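Local coordinates for protein hydrogenase maturation factor (Thermoanaerobacter tengcongensis, PDB 3VTI) that probably accepts a carbamoyl group from its partner HypF and dehydrates it to a nitrile at the expense of ATP during [NiFe]-hydrogenase maturation, at residues C[145-150]-C[279-284]; C[151-156]-C[242-247]; C[46-51]-C[90-95]. All coordinates share one frame; numbering follows the deposited sequence.

How the contacts relate
From the N terminus, the chain first closes contact 3, where the start of helix 49-60 meets helix 83-100 within the N-terminal AIR synthase-related range. Contacts 1 and 2 come later, in the C-terminal range, one nested in the other. Segment 145-150 opens contact 1 and segment 151-156, next in the chain, opens contact 2. Contact 2 closes first, at the loop 242-247, and so nests inside the longer loop that contact 1 closes with strand 279-285. Contact 1 joins adjacent antiparallel strands of the C-terminal mixed sheet, whereas contact 2 ties the turn into helix 155-164 to the loop after helix 231-240. The centres of contacts 1 and 3 are about 31 Å apart, on opposite sides of the chain's centre.

Contact 1 of 3, residues C[145-150]-C[279-284]; sequences DIVLIS and EIIGEV
Two backbone donors converge on Val147 O: Ile281 N at 2.9 Å and Gly282 N at 3.3 Å. Their N-H...O angles, 166° and 147°, make the first bond the straighter one. Because Ile281 and Gly282 both face Val147, the register slips by one residue here, the signature of a classic beta bulge. Beyond it the antiparallel pairing resumes, with Ile149 and Glu279 exchanging both backbone bonds, while on the other side Val284 N meets Asp145 O at 2.9 Å.

The bulged Ile281 touches both Val147 and Ile149, with different branches. Its CG1 sits between the backbone N and the carbonyl carbon (chi1 60°), which lays it against Val147 O, 3.4 Å away, and near Val147 CG1. Its other branch, CG2, crosses Ile149 CG2 at 3.6 Å. On the sheet face bearing Ile146, Leu148 and Ile280, Ile146 CG2 meets Ile280 CG2 at 3.6 Å, and Leu148 CD2 lies alongside Ile280 CG1 at 3.9 Å. Helix 262-270 packs on this face. Glu283 points to the same face and ends in a salt bridge with Arg259. Flanked by strands 254-257 and 219-223, the pair forms the interior of the mixed sheet of the AIR synthase-related C-terminal domain.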
loop_
_atom_site.group_PDB
_atom_site.type_symbol
_atom_site.label_atom_id
_atom_site.label_comp_id
_atom_site.label_asym_id
_atom_site.label_seq_id
_atom_site.Cartn_x
_atom_site.Cartn_y
_atom_site.Cartn_z
ATOM N N ASP C 145 -20.634 -8.176 -34.441
ATOM C CA ASP C 145 -20.954 -8.500 -33.054
ATOM C C ASP C 145 -21.655 -7.330 -32.390
ATOM O O ASP C 145 -21.477 -6.177 -32.800
ATOM C CB ASP C 145 -19.682 -8.805 -32.255
ATOM C CG ASP C 145 -19.068 -10.148 -32.598
ATOM O OD1 ASP C 145 -19.792 -11.053 -33.061
ATOM O OD2 ASP C 145 -17.846 -10.298 -32.387
ATOM N N ILE C 146 -22.428 -7.632 -31.350
ATOM C CA ILE C 146 -23.172 -6.626 -30.593
ATOM C C ILE C 146 -22.520 -6.403 -29.234
ATOM O O ILE C 146 -22.026 -7.339 -28.607
ATOM C CB ILE C 146 -24.660 -7.042 -30.417
ATOM C CG1 ILE C 146 -25.340 -7.259 -31.784
ATOM C CG2 ILE C 146 -25.425 -6.046 -29.544
ATOM C CD1 ILE C 146 -25.470 -6.015 -32.670
ATOM N N VAL C 147 -22.512 -5.148 -28.795
ATOM C CA VAL C 147 -21.940 -4.780 -27.518
ATOM C C VAL C 147 -23.059 -4.465 -26.547
ATOM O O VAL C 147 -23.940 -3.663 -26.849
ATOM C CB VAL C 147 -21.031 -3.550 -27.650
ATOM C CG1 VAL C 147 -20.217 -3.346 -26.379
ATOM C CG2 VAL C 147 -20.103 -3.708 -28.834
ATOM N N LEU C 148 -23.010 -5.098 -25.380
ATOM C CA LEU C 148 -23.951 -4.826 -24.304
ATOM C C LEU C 148 -23.222 -4.393 -23.031
ATOM O O LEU C 148 -22.043 -4.722 -22.823
ATOM C CB LEU C 148 -24.804 -6.065 -24.016
ATOM C CG LEU C 148 -25.725 -6.570 -25.123
ATOM C CD1 LEU C 148 -25.022 -7.569 -26.021
ATOM C CD2 LEU C 148 -26.948 -7.196 -24.515
ATOM N N ILE C 149 -23.931 -3.649 -22.185
ATOM C CA ILE C 149 -23.477 -3.344 -20.830
ATOM C C ILE C 149 -24.519 -3.877 -19.853
ATOM O O ILE C 149 -25.721 -3.712 -20.082
ATOM C CB ILE C 149 -23.265 -1.817 -20.607
ATOM C CG1 ILE C 149 -22.680 -1.537 -19.221
ATOM C CG2 ILE C 149 -24.567 -1.052 -20.740
ATOM C CD1 ILE C 149 -21.197 -1.503 -19.191
ATOM N N SER C 150 -24.063 -4.490 -18.760
ATOM C CA SER C 150 -24.961 -5.126 -17.780
ATOM C C SER C 150 -25.804 -4.168 -16.930
ATOM O O SER C 150 -26.741 -4.605 -16.266
ATOM C CB SER C 150 -24.163 -6.050 -16.853
ATOM O OG SER C 150 -23.149 -5.340 -16.164
ATOM N N GLU C 279 -28.436 -2.855 -21.245
ATOM C CA GLU C 279 -28.784 -2.361 -22.573
ATOM C C GLU C 279 -27.808 -2.849 -23.644
ATOM O O GLU C 279 -26.610 -2.996 -23.398
ATOM C CB GLU C 279 -28.817 -0.821 -22.601
ATOM C CG GLU C 279 -29.771 -0.140 -21.605
ATOM C CD GLU C 279 -31.237 -0.106 -22.056
ATOM O OE1 GLU C 279 -32.020 0.633 -21.410
ATOM O OE2 GLU C 279 -31.612 -0.800 -23.039
ATOM N N ILE C 280 -28.351 -3.112 -24.832
ATOM C CA ILE C 280 -27.589 -3.159 -26.068
ATOM C C ILE C 280 -27.120 -1.724 -26.307
ATOM O O ILE C 280 -27.945 -0.810 -26.383
ATOM C CB ILE C 280 -28.497 -3.619 -27.247
ATOM C CG1 ILE C 280 -28.986 -5.063 -27.024
ATOM C CG2 ILE C 280 -27.790 -3.447 -28.602
ATOM C CD1 ILE C 280 -29.961 -5.570 -28.069
ATOM N N ILE C 281 -25.808 -1.520 -26.410
ATOM C CA ILE C 281 -25.262 -0.161 -26.521
ATOM C C ILE C 281 -24.527 0.154 -27.833
ATOM O O ILE C 281 -24.317 1.322 -28.155
ATOM C CB ILE C 281 -24.354 0.218 -25.317
ATOM C CG1 ILE C 281 -23.163 -0.741 -25.208
ATOM C CG2 ILE C 281 -25.172 0.273 -24.021
ATOM C CD1 ILE C 281 -22.014 -0.225 -24.373
ATOM N N GLY C 282 -24.144 -0.874 -28.585
ATOM C CA GLY C 282 -23.385 -0.656 -29.801
ATOM C C GLY C 282 -23.123 -1.875 -30.655
ATOM O O GLY C 282 -23.749 -2.925 -30.480
ATOM N N GLU C 283 -22.181 -1.713 -31.586
ATOM C CA GLU C 283 -21.854 -2.712 -32.602
ATOM C C GLU C 283 -20.356 -2.649 -32.917
ATOM O O GLU C 283 -19.764 -1.572 -32.948
ATOM C CB GLU C 283 -22.679 -2.477 -33.889
ATOM C CG GLU C 283 -22.688 -3.661 -34.855
ATOM C CD GLU C 283 -23.450 -3.405 -36.162
ATOM O OE1 GLU C 283 -23.046 -2.508 -36.941
ATOM O OE2 GLU C 283 -24.436 -4.131 -36.431
ATOM N N VAL C 284 -19.762 -3.815 -33.152
ATOM C CA VAL C 284 -18.363 -3.938 -33.539
ATOM C C VAL C 284 -18.181 -3.618 -35.034
ATOM O O VAL C 284 -18.773 -4.266 -35.905
ATOM C CB VAL C 284 -17.831 -5.347 -33.212
ATOM C CG1 VAL C 284 -16.416 -5.528 -33.723
ATOM C CG2 VAL C 284 -17.895 -5.605 -31.717
#

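Contact 2 of 3, residues C[151-156]-C[242-247]; sequences GTIGDH and IDFLHL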
loop_
_atom_site.group_PDB
_atom_site.type_symbol
_atom_site.label_atom_id
_atom_site.label_comp_id
_atom_site.label_asym_id
_atom_site.label_seq_id
_atom_site.Cartn_x
_atom_site.Cartn_y
_atom_site.Cartn_z
ATOM N N GLY C 151 -25.461 -2.878 -16.935
ATOM C CA GLY C 151 -26.187 -1.876 -16.148
ATOM C C GLY C 151 -25.625 -0.464 -16.270
ATOM O O GLY C 151 -24.834 -0.176 -17.170
ATOM N N THR C 152 -26.041 0.413 -15.359
ATOM C CA THR C 152 -25.707 1.830 -15.441
ATOM C C THR C 152 -24.205 2.071 -15.361
ATOM O O THR C 152 -23.466 1.309 -14.718
ATOM C CB THR C 152 -26.408 2.654 -14.345
ATOM O OG1 THR C 152 -26.119 2.085 -13.071
ATOM C CG2 THR C 152 -27.924 2.684 -14.554
ATOM N N ILE C 153 -23.770 3.148 -16.013
ATOM C CA ILE C 153 -22.357 3.461 -16.184
ATOM C C ILE C 153 -21.935 4.589 -15.249
ATOM O O ILE C 153 -22.605 5.625 -15.174
ATOM C CB ILE C 153 -22.070 3.882 -17.652
ATOM C CG1 ILE C 153 -22.438 2.752 -18.625
ATOM C CG2 ILE C 153 -20.615 4.332 -17.843
ATOM C CD1 ILE C 153 -22.843 3.259 -20.016
ATOM N N GLY C 154 -20.824 4.377 -14.541
ATOM C CA GLY C 154 -20.149 5.445 -13.803
ATOM C C GLY C 154 -20.463 5.567 -12.322
ATOM O O GLY C 154 -20.060 6.533 -11.678
ATOM N N ASP C 155 -21.168 4.581 -11.781
ATOM C CA ASP C 155 -21.568 4.588 -10.383
ATOM C C ASP C 155 -20.404 4.693 -9.407
ATOM O O ASP C 155 -20.308 5.664 -8.645
ATOM C CB ASP C 155 -22.381 3.340 -10.073
ATOM C CG ASP C 155 -23.798 3.455 -10.546
ATOM O OD1 ASP C 155 -24.063 3.221 -11.744
ATOM O OD2 ASP C 155 -24.647 3.791 -9.704
ATOM N N HIS C 156 -19.532 3.692 -9.431
ATOM C CA HIS C 156 -18.436 3.613 -8.484
ATOM C C HIS C 156 -17.527 4.844 -8.567
ATOM O O HIS C 156 -17.295 5.518 -7.560
ATOM C CB HIS C 156 -17.634 2.339 -8.706
ATOM C CG HIS C 156 -16.503 2.176 -7.745
ATOM N ND1 HIS C 156 -16.664 1.612 -6.498
ATOM C CD2 HIS C 156 -15.196 2.516 -7.839
ATOM C CE1 HIS C 156 -15.502 1.603 -5.869
ATOM N NE2 HIS C 156 -14.596 2.149 -6.660
ATOM N N ILE C 242 -17.688 16.120 -16.996
ATOM C CA ILE C 242 -17.073 14.801 -17.093
ATOM C C ILE C 242 -17.884 13.880 -18.012
ATOM O O ILE C 242 -19.103 14.016 -18.116
ATOM C CB ILE C 242 -16.943 14.146 -15.693
ATOM C CG1 ILE C 242 -15.930 14.909 -14.844
ATOM C CG2 ILE C 242 -16.512 12.690 -15.793
ATOM C CD1 ILE C 242 -16.020 14.599 -13.352
ATOM N N ASP C 243 -17.196 12.953 -18.677
ATOM C CA ASP C 243 -17.834 11.905 -19.480
ATOM C C ASP C 243 -17.929 10.648 -18.622
ATOM O O ASP C 243 -16.898 10.098 -18.224
ATOM C CB ASP C 243 -17.006 11.623 -20.745
ATOM C CG ASP C 243 -17.782 10.854 -21.815
ATOM O OD1 ASP C 243 -18.672 10.040 -21.464
ATOM O OD2 ASP C 243 -17.492 11.058 -23.020
ATOM N N PHE C 244 -19.145 10.185 -18.328
ATOM C CA PHE C 244 -19.304 8.983 -17.482
ATOM C C PHE C 244 -18.660 7.728 -18.067
ATOM O O PHE C 244 -18.409 6.744 -17.355
ATOM C CB PHE C 244 -20.762 8.731 -17.082
ATOM C CG PHE C 244 -21.722 8.688 -18.234
ATOM C CD1 PHE C 244 -21.816 7.557 -19.040
ATOM C CD2 PHE C 244 -22.557 9.774 -18.494
ATOM C CE1 PHE C 244 -22.701 7.506 -20.095
ATOM C CE2 PHE C 244 -23.462 9.738 -19.552
ATOM C CZ PHE C 244 -23.531 8.596 -20.355
ATOM N N LEU C 245 -18.375 7.780 -19.363
ATOM C CA LEU C 245 -17.630 6.731 -20.047
ATOM C C LEU C 245 -16.213 6.564 -19.512
ATOM O O LEU C 245 -15.552 5.571 -19.819
ATOM C CB LEU C 245 -17.587 7.006 -21.552
ATOM C CG LEU C 245 -18.894 6.799 -22.321
ATOM C CD1 LEU C 245 -18.690 7.119 -23.801
ATOM C CD2 LEU C 245 -19.454 5.373 -22.122
ATOM N N HIS C 246 -15.746 7.524 -18.719
ATOM C CA HIS C 246 -14.404 7.454 -18.168
ATOM C C HIS C 246 -14.397 7.105 -16.694
ATOM O O HIS C 246 -13.336 6.835 -16.143
ATOM C CB HIS C 246 -13.640 8.765 -18.352
ATOM C CG HIS C 246 -13.513 9.210 -19.775
ATOM N ND1 HIS C 246 -13.590 8.341 -20.843
ATOM C CD2 HIS C 246 -13.276 10.436 -20.304
ATOM C CE1 HIS C 246 -13.437 9.013 -21.969
ATOM N NE2 HIS C 246 -13.240 10.287 -21.668
ATOM N N LEU C 247 -15.556 7.149 -16.046
ATOM C CA LEU C 247 -15.641 6.834 -14.621
ATOM C C LEU C 247 -15.699 5.337 -14.430
ATOM O O LEU C 247 -16.311 4.647 -15.227
ATOM C CB LEU C 247 -16.882 7.462 -13.991
ATOM C CG LEU C 247 -16.951 8.976 -13.838
ATOM C CD1 LEU C 247 -18.326 9.344 -13.329
ATOM C CD2 LEU C 247 -15.872 9.490 -12.903
#
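Ile153 meets the Phe244 ring at its edge, near the ring plane: CG2 comes to 3.6 Å from CD1, while Ile153 CB lies 3.9 Å from the same CD1. Within 242-247 a second ring, that of His246, has Asp243 CB over one face, 3.9 Å above the plane and offset toward the rim. Phe244 reaches Ile153 because its CG stands between the backbone N and the carbonyl carbon (chi1 53°), turning the ring toward the 151-156 turn.

Ile153 CG2 also lies against Phe244 O, 3.3 Å away; that oxygen accepts from Leu247 N at 3.2 Å within its own loop. Next along the chain, Gly154 is the N-cap residue of helix 155-164. Leu247 packs on it, with CB 3.8 Å from Gly154 CA and CD1 3.7 Å from Gly154 O. The glycine lets the backbone run close to Phe244 and Leu247, and its positive phi of 97° is one that glycine adopts readily.

Several polar atoms bond inside their own segment or nearby. Asp243 OD1 accepts from Leu245 N at 3.1 Å in an Asx turn, the donor standing above the carboxylate plane, and Gly154 N bonds to Asn249 OD1. Cys237 of helix 231-240 touches both Phe244 and Leu247, and Val205 touches Ile153. Between the two segments the contacts are van der Waals ones, methyl and methylene groups against a ring edge and backbone, so their fit depends on shape rather than on directional bonds.

Contact 3 of 3, residues C[46-51]-C[90-95]; sequences GGDIGK and VKSMAE
Asp48 sends its CB toward helix 83-100, and its CG lies between the backbone N and the carbonyl carbon (chi1 58°), which swings the carboxylate over the start of its own helix as well as against Ser92. CG is 3.5 Å from Ser92 OG. Beyond it, OD1 accepts from that Ser92 OG at 2.7 Å through its syn lone pair. OD2 rests 3.3 Å from Ser92 CB; it accepts from Lys51 N at 3.1 Å, with an N-H...O angle of 161°, and takes a weak bond from Gly50 N. One carboxylate thus caps helix 49-60 and ties it to the neighbouring helix. The helix start would probably stabilise its negative charge. Ser92 OG also pairs with Lys88 O, which would share its one proton.

With an alanine here the amides of Gly50 and Lys51 would probably lose their cap, and Ser92 its link to this helix.

Beside this polar link the helices come close at Gly50, whose CA is 4.9 Å from Met93 CA. Met93 CG lies 3.2 Å from Gly50 O, and its side chain continues to Phe75 of strand 66-78 and Phe12 of the second subunit. The arrangement is an N-capped helix packed against a second helix, both belonging to the AIR synthase-related N-terminal domain.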
loop_
_atom_site.group_PDB
_atom_site.type_symbol
_atom_site.label_atom_id
_atom_site.label_comp_id
_atom_site.label_asym_id
_atom_site.label_seq_id
_atom_site.Cartn_x
_atom_site.Cartn_y
_atom_site.Cartn_z
ATOM N N GLY C 46 -22.245 2.578 -0.363
ATOM C CA GLY C 46 -22.469 1.385 -1.161
ATOM C C GLY C 46 -21.412 0.302 -1.028
ATOM O O GLY C 46 -21.539 -0.766 -1.642
ATOM N N GLY C 47 -20.370 0.566 -0.243
ATOM C CA GLY C 47 -19.322 -0.420 -0.039
ATOM C C GLY C 47 -18.137 -0.011 0.813
ATOM O O GLY C 47 -18.170 0.991 1.548
ATOM N N ASP C 48 -17.092 -0.833 0.727
ATOM C CA ASP C 48 -15.813 -0.579 1.374
ATOM C C ASP C 48 -14.701 -1.361 0.668
ATOM O O ASP C 48 -14.982 -2.164 -0.224
ATOM C CB ASP C 48 -15.875 -0.899 2.878
ATOM C CG ASP C 48 -16.274 -2.329 3.159
ATOM O OD1 ASP C 48 -17.221 -2.537 3.953
ATOM O OD2 ASP C 48 -15.633 -3.244 2.598
ATOM N N ILE C 49 -13.451 -1.130 1.079
ATOM C CA ILE C 49 -12.282 -1.761 0.457
ATOM C C ILE C 49 -12.336 -3.294 0.492
ATOM O O ILE C 49 -11.802 -3.959 -0.396
ATOM C CB ILE C 49 -10.952 -1.234 1.078
ATOM C CG1 ILE C 49 -9.730 -1.728 0.278
ATOM C CG2 ILE C 49 -10.866 -1.575 2.579
ATOM C CD1 ILE C 49 -8.440 -0.961 0.546
ATOM N N GLY C 50 -12.991 -3.842 1.515
ATOM C CA GLY C 50 -13.106 -5.285 1.689
ATOM C C GLY C 50 -13.994 -5.940 0.651
ATOM O O GLY C 50 -13.605 -6.940 0.030
ATOM N N LYS C 51 -15.189 -5.377 0.458
ATOM C CA LYS C 51 -16.147 -5.897 -0.508
ATOM C C LYS C 51 -15.561 -5.766 -1.906
ATOM O O LYS C 51 -15.724 -6.648 -2.759
ATOM C CB LYS C 51 -17.462 -5.130 -0.415
ATOM C CG LYS C 51 -18.578 -5.756 -1.206
ATOM C CD LYS C 51 -19.883 -4.986 -1.057
ATOM C CE LYS C 51 -21.013 -5.713 -1.789
ATOM N NZ LYS C 51 -22.197 -4.839 -2.032
ATOM N N VAL C 90 -12.835 -7.120 7.039
ATOM C CA VAL C 90 -12.756 -8.574 6.976
ATOM C C VAL C 90 -14.155 -9.199 6.863
ATOM O O VAL C 90 -14.379 -10.072 6.020
ATOM C CB VAL C 90 -11.936 -9.139 8.179
ATOM C CG1 VAL C 90 -11.890 -10.650 8.167
ATOM C CG2 VAL C 90 -10.509 -8.598 8.140
ATOM N N LYS C 91 -15.085 -8.730 7.700
ATOM C CA LYS C 91 -16.500 -9.114 7.629
ATOM C C LYS C 91 -17.094 -8.919 6.225
ATOM O O LYS C 91 -17.745 -9.823 5.693
ATOM C CB LYS C 91 -17.315 -8.316 8.653
ATOM C CG LYS C 91 -18.751 -8.794 8.869
ATOM C CD LYS C 91 -19.514 -7.816 9.746
ATOM C CE LYS C 91 -20.838 -8.400 10.237
ATOM N NZ LYS C 91 -21.847 -8.478 9.137
ATOM N N SER C 92 -16.867 -7.738 5.642
ATOM C CA SER C 92 -17.318 -7.431 4.282
ATOM C C SER C 92 -16.727 -8.381 3.243
ATOM O O SER C 92 -17.403 -8.764 2.292
ATOM C CB SER C 92 -16.967 -6.000 3.911
ATOM O OG SER C 92 -17.773 -5.089 4.618
ATOM N N MET C 93 -15.466 -8.755 3.442
ATOM C CA MET C 93 -14.809 -9.764 2.620
ATOM C C MET C 93 -15.456 -11.130 2.801
ATOM O O MET C 93 -15.720 -11.824 1.816
ATOM C CB MET C 93 -13.310 -9.847 2.930
ATOM C CG MET C 93 -12.530 -8.609 2.569
ATOM S SD MET C 93 -10.767 -8.791 2.808
ATOM C CE MET C 93 -10.245 -9.539 1.272
ATOM N N ALA C 94 -15.721 -11.521 4.044
ATOM C CA ALA C 94 -16.386 -12.797 4.289
ATOM C C ALA C 94 -17.748 -12.856 3.585
ATOM O O ALA C 94 -18.051 -13.839 2.911
ATOM C CB ALA C 94 -16.532 -13.067 5.783
ATOM N N GLU C 95 -18.538 -11.792 3.727
ATOM C CA GLU C 95 -19.874 -11.720 3.134
ATOM C C GLU C 95 -19.876 -11.796 1.607
ATOM O O GLU C 95 -20.722 -12.470 1.017
ATOM C CB GLU C 95 -20.607 -10.468 3.606
ATOM C CG GLU C 95 -21.081 -10.567 5.052
ATOM C CD GLU C 95 -21.465 -9.218 5.654
ATOM O OE1 GLU C 95 -20.817 -8.193 5.319
ATOM O OE2 GLU C 95 -22.410 -9.192 6.481
#